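Local coordinates for putative lipoprotein GNA1162 (Neisseria meningitidis, PDB 4HRV) that is of unknown function but is a putative lipoprotein of the DUF799 family, probably tethered to a membrane through its lipid, at residues B[40-44]-B[45-49]; B[53-56]-B[57-61]. The protein carries 3 engineered substitutions. One frame throughout, in Å; residues are numbered along the deposited sequence.

Contact 1. Residues B[40-44]-B[45-49]; sequences APLSE and AGYYV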
loop_
_atom_site.group_PDB
_atom_site.type_symbol
_atom_site.label_atom_id
_atom_site.label_comp_id
_atom_site.label_asym_id
_atom_site.label_seq_id
_atom_site.Cartn_x
_atom_site.Cartn_y
_atom_site.Cartn_z
ATOM N N ALA B 40 -14.864 -2.678 0.439
ATOM C CA ALA B 40 -14.768 -2.479 -1.011
ATOM C C ALA B 40 -13.702 -3.364 -1.662
ATOM O O ALA B 40 -13.984 -4.095 -2.609
ATOM C CB ALA B 40 -14.543 -1.005 -1.343
ATOM N N PRO B 41 -12.463 -3.300 -1.160
ATOM C CA PRO B 41 -11.439 -4.155 -1.767
ATOM C C PRO B 41 -11.741 -5.655 -1.697
ATOM O O PRO B 41 -11.414 -6.370 -2.648
ATOM C CB PRO B 41 -10.155 -3.790 -0.996
ATOM C CG PRO B 41 -10.585 -2.918 0.139
ATOM C CD PRO B 41 -11.887 -2.306 -0.240
ATOM N N LEU B 42 -12.362 -6.131 -0.614
ATOM C CA LEU B 42 -12.699 -7.550 -0.519
ATOM C C LEU B 42 -13.801 -7.954 -1.506
ATOM O O LEU B 42 -13.730 -9.012 -2.129
ATOM C CB LEU B 42 -13.096 -7.944 0.917
ATOM C CG LEU B 42 -11.965 -8.026 1.950
ATOM C CD1 LEU B 42 -12.517 -8.380 3.335
ATOM C CD2 LEU B 42 -10.926 -9.050 1.515
ATOM N N SER B 43 -14.823 -7.116 -1.644
ATOM C CA SER B 43 -15.891 -7.413 -2.586
ATOM C C SER B 43 -15.374 -7.283 -4.018
ATOM O O SER B 43 -15.706 -8.091 -4.882
ATOM C CB SER B 43 -17.091 -6.495 -2.360
ATOM O OG SER B 43 -16.776 -5.160 -2.704
ATOM N N GLU B 44 -14.544 -6.275 -4.260
ATOM C CA GLU B 44 -13.958 -6.080 -5.582
ATOM C C GLU B 44 -13.055 -7.257 -5.956
ATOM O O GLU B 44 -12.824 -7.517 -7.133
ATOM C CB GLU B 44 -13.210 -4.746 -5.663
ATOM C CG GLU B 44 -14.139 -3.534 -5.589
ATOM C CD GLU B 44 -13.398 -2.204 -5.530
ATOM O OE1 GLU B 44 -14.075 -1.154 -5.436
ATOM O OE2 GLU B 44 -12.147 -2.206 -5.573
ATOM N N ALA B 45 -12.569 -7.984 -4.952
ATOM C CA ALA B 45 -11.760 -9.178 -5.205
ATOM C C ALA B 45 -12.612 -10.438 -5.299
ATOM O O ALA B 45 -12.092 -11.537 -5.510
ATOM C CB ALA B 45 -10.676 -9.336 -4.149
ATOM N N GLY B 46 -13.923 -10.283 -5.141
ATOM C CA GLY B 46 -14.838 -11.399 -5.332
ATOM C C GLY B 46 -15.306 -12.159 -4.093
ATOM O O GLY B 46 -16.082 -13.115 -4.210
ATOM N N TYR B 47 -14.844 -11.757 -2.910
ATOM C CA TYR B 47 -15.308 -12.393 -1.667
ATOM C C TYR B 47 -16.637 -11.812 -1.201
ATOM O O TYR B 47 -16.986 -10.683 -1.532
ATOM C CB TYR B 47 -14.285 -12.232 -0.534
ATOM C CG TYR B 47 -12.927 -12.809 -0.835
ATOM C CD1 TYR B 47 -12.672 -14.160 -0.664
ATOM C CD2 TYR B 47 -11.898 -11.998 -1.292
ATOM C CE1 TYR B 47 -11.427 -14.694 -0.943
ATOM C CE2 TYR B 47 -10.652 -12.520 -1.575
ATOM C CZ TYR B 47 -10.422 -13.867 -1.398
ATOM O OH TYR B 47 -9.183 -14.388 -1.679
ATOM N N TYR B 48 -17.373 -12.587 -0.415
ATOM C CA TYR B 48 -18.595 -12.086 0.198
ATOM C C TYR B 48 -18.282 -11.658 1.625
ATOM O O TYR B 48 -17.640 -12.400 2.355
ATOM C CB TYR B 48 -19.664 -13.165 0.173
ATOM C CG TYR B 48 -19.784 -13.818 -1.183
ATOM C CD1 TYR B 48 -19.627 -13.071 -2.345
ATOM C CD2 TYR B 48 -20.026 -15.185 -1.306
ATOM C CE1 TYR B 48 -19.721 -13.661 -3.593
ATOM C CE2 TYR B 48 -20.123 -15.786 -2.554
ATOM C CZ TYR B 48 -19.967 -15.015 -3.692
ATOM O OH TYR B 48 -20.060 -15.596 -4.937
ATOM N N VAL B 49 -18.715 -10.460 2.009
ATOM C CA VAL B 49 -18.418 -9.929 3.343
ATOM C C VAL B 49 -19.630 -9.229 3.963
ATOM O O VAL B 49 -20.486 -8.722 3.243
ATOM C CB VAL B 49 -17.249 -8.927 3.292
ATOM C CG1 VAL B 49 -16.916 -8.424 4.686
ATOM C CG2 VAL B 49 -16.033 -9.568 2.648
#

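Contact 2. Residues B[53-56]-B[57-61]; sequences AVVE and ETFKQ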
loop_
_atom_site.group_PDB
_atom_site.type_symbol
_atom_site.label_atom_id
_atom_site.label_comp_id
_atom_site.label_asym_id
_atom_site.label_seq_id
_atom_site.Cartn_x
_atom_site.Cartn_y
_atom_site.Cartn_z
ATOM N N ALA B 53 -21.135 -2.443 10.337
ATOM C CA ALA B 53 -22.151 -2.139 11.336
ATOM C C ALA B 53 -22.887 -3.393 11.805
ATOM O O ALA B 53 -23.286 -3.501 12.954
ATOM C CB ALA B 53 -23.140 -1.117 10.798
ATOM N N VAL B 54 -23.069 -4.335 10.895
ATOM C CA VAL B 54 -23.759 -5.567 11.207
ATOM C C VAL B 54 -22.907 -6.440 12.117
ATOM O O VAL B 54 -23.393 -6.989 13.098
ATOM C CB VAL B 54 -24.096 -6.330 9.917
ATOM C CG1 VAL B 54 -24.559 -7.710 10.234
ATOM C CG2 VAL B 54 -25.153 -5.576 9.131
ATOM N N VAL B 55 -21.633 -6.569 11.776
ATOM C CA VAL B 55 -20.705 -7.362 12.568
ATOM C C VAL B 55 -20.559 -6.789 13.985
ATOM O O VAL B 55 -20.698 -7.504 14.985
ATOM C CB VAL B 55 -19.328 -7.423 11.867
ATOM C CG1 VAL B 55 -18.315 -8.133 12.736
ATOM C CG2 VAL B 55 -19.457 -8.125 10.517
ATOM N N GLU B 56 -20.311 -5.487 14.063
ATOM C CA GLU B 56 -20.118 -4.827 15.353
ATOM C C GLU B 56 -21.321 -5.049 16.246
ATOM O O GLU B 56 -21.172 -5.317 17.424
ATOM C CB GLU B 56 -19.879 -3.318 15.188
ATOM C CG GLU B 56 -18.643 -2.946 14.390
ATOM C CD GLU B 56 -18.518 -1.435 14.186
ATOM O OE1 GLU B 56 -18.990 -0.673 15.061
ATOM O OE2 GLU B 56 -17.969 -1.008 13.151
ATOM N N GLU B 57 -22.518 -4.944 15.677
ATOM C CA GLU B 57 -23.738 -5.081 16.464
ATOM C C GLU B 57 -23.945 -6.508 16.962
ATOM O O GLU B 57 -24.408 -6.717 18.085
ATOM C CB GLU B 57 -24.966 -4.605 15.683
ATOM C CG GLU B 57 -26.298 -4.846 16.404
ATOM C CD GLU B 57 -26.417 -4.084 17.719
ATOM O OE1 GLU B 57 -25.756 -3.031 17.870
ATOM O OE2 GLU B 57 -27.172 -4.545 18.604
ATOM N N THR B 58 -23.607 -7.489 16.131
ATOM C CA THR B 58 -23.725 -8.885 16.561
ATOM C C THR B 58 -22.788 -9.199 17.722
ATOM O O THR B 58 -23.165 -9.897 18.655
ATOM C CB THR B 58 -23.479 -9.874 15.404
ATOM O OG1 THR B 58 -24.563 -9.774 14.478
ATOM C CG2 THR B 58 -23.395 -11.309 15.921
ATOM N N PHE B 59 -21.561 -8.693 17.667
ATOM C CA PHE B 59 -20.655 -8.886 18.794
ATOM C C PHE B 59 -21.190 -8.202 20.047
ATOM O O PHE B 59 -21.132 -8.759 21.136
ATOM C CB PHE B 59 -19.247 -8.404 18.468
ATOM C CG PHE B 59 -18.464 -9.375 17.640
ATOM C CD1 PHE B 59 -18.125 -10.620 18.156
ATOM C CD2 PHE B 59 -18.091 -9.062 16.346
ATOM C CE1 PHE B 59 -17.411 -11.528 17.400
ATOM C CE2 PHE B 59 -17.380 -9.965 15.583
ATOM C CZ PHE B 59 -17.046 -11.210 16.113
ATOM N N LYS B 60 -21.719 -6.996 19.884
ATOM C CA LYS B 60 -22.267 -6.267 21.018
ATOM C C LYS B 60 -23.395 -7.068 21.663
ATOM O O LYS B 60 -23.454 -7.200 22.882
ATOM C CB LYS B 60 -22.752 -4.873 20.608
ATOM C CG LYS B 60 -23.592 -4.186 21.681
ATOM C CD LYS B 60 -23.912 -2.740 21.327
ATOM C CE LYS B 60 -24.527 -2.003 22.520
ATOM N NZ LYS B 60 -24.688 -0.537 22.287
ATOM N N GLN B 61 -24.283 -7.616 20.843
ATOM C CA GLN B 61 -25.390 -8.392 21.371
ATOM C C GLN B 61 -24.895 -9.657 22.058
ATOM O O GLN B 61 -25.546 -10.177 22.959
ATOM C CB GLN B 61 -26.387 -8.732 20.265
ATOM C CG GLN B 61 -27.064 -7.512 19.683
ATOM C CD GLN B 61 -28.218 -7.871 18.780
ATOM O OE1 GLN B 61 -28.333 -9.010 18.331
ATOM N NE2 GLN B 61 -29.091 -6.904 18.516
#

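Contact 1. Residues B[40-44]-B[45-49]
Gly-46 and Tyr-47 close the last turn of helix 39-44 in a Schellman motif. Gly-46 leaves the helix with phi 98°, a value that glycine reaches easily. Gly-46 N donates to Ser-43 O at 2.8 Å. Tyr-47 N reaches one residue further back, to Leu-42 O, at 3.1 Å; this is the 6→1 bond of the motif. Just before them, Ala-45 N is held less well, with weak bonds to both Pro-41 O and Leu-42 O. Leu-42 O therefore serves two backbone donors, one of them weakly.

The same six-residue span carries the apolar pair expected of this motif. CD2 of Leu-42 meets CD2 of Tyr-47 at 4.2 Å, a loose touch. The two side chains slant across each other. The ring turns its CD2 edge to the backbone as well: Leu-42 O lies near the ring plane, 3.6 Å from Tyr-47 CD2. The other branch of Leu-42 looks to Val-49. Leu-42 CD1 lies 3.8 Å from Val-49 CG2, and these side chains cross nearly at a right angle. With CG1 of Val-49 trans to its N (chi1 -178°), CG2 is left to fit against both CD1 and CB of Leu-42. On the exposed side of the helix, Ser-43 OG folds back and donates to Ala-40 O at 3.0 Å. That carbonyl also accepts from Glu-44 N.

Leu-42 and Tyr-47 rest on Val-18 and Ile-16 of strand 15-23, and Leu-141 from helix 139-154 of the second subunit packs against both. Past the turn, Tyr-48 pairs its backbone with Ala-14 and Ile-16. The chain thus enters strand 48-49, outermost in the sheet of this chain and parallel to strand 15-23, and completes a beta-alpha-beta crossover.

Contact 2. Residues B[53-56]-B[57-61]
Val-55 O accepts from Phe-59 N at 3.1 Å in a nearly straight bond (N-H...O 168°), and matching bonds one turn apart run from Glu-57 N to Ala-53 O, Thr-58 N to Val-54 O and Lys-60 N to Glu-56 O. The buried side chains are Val-55 and Phe-59. They lie side by side and point the same way. CG1 of Val-55 presses close to the ring, 3.5 Å from Phe-59 CE2 and 3.7 Å from Phe-59 CD2. The ring leans back along the helix (chi1 -79°), which brings Phe-59 CD2 to 3.3 Å from Val-55 O.

This is one face of amphipathic helix 52-61. Val-55 packs on Leu-17, and Phe-59 on Val-19 and Pro-20, all of strand 15-23. Phe-59 also meets the ring of Phe-82 and touches Leu-78 of helix 75-82.

Thr-58 places its hydroxyl next to its own backbone N (chi1 -69°). Thr-58 OG1 can then make a weak bond of 3.3 Å to Val-54 O. The backbone N of the same threonine shares that acceptor. On the polar side Glu-57 bends at chi2. Glu-57 OE2 takes a weak bond from Gln-61 NE2 at 3.0 Å.

How the contacts relate
The two contacts come in series along the chain. Contact 1 ends in strand 48-49, and helix 52-61, which holds contact 2, follows at once. Their centres lie about 20 Å apart, and the two do not touch apart from being near in sequence. Both pack on strand 15-23. Contact 1 uses Ile-16 and Val-18 there, while contact 2 uses Leu-17 and Val-19. This alternation is consistent with the two helices covering opposite faces of the sheet. Their surroundings differ too. Contact 1 meets the second subunit and so takes part in the dimer interface. Contact 2 is packed within its own chain, against helix 75-82.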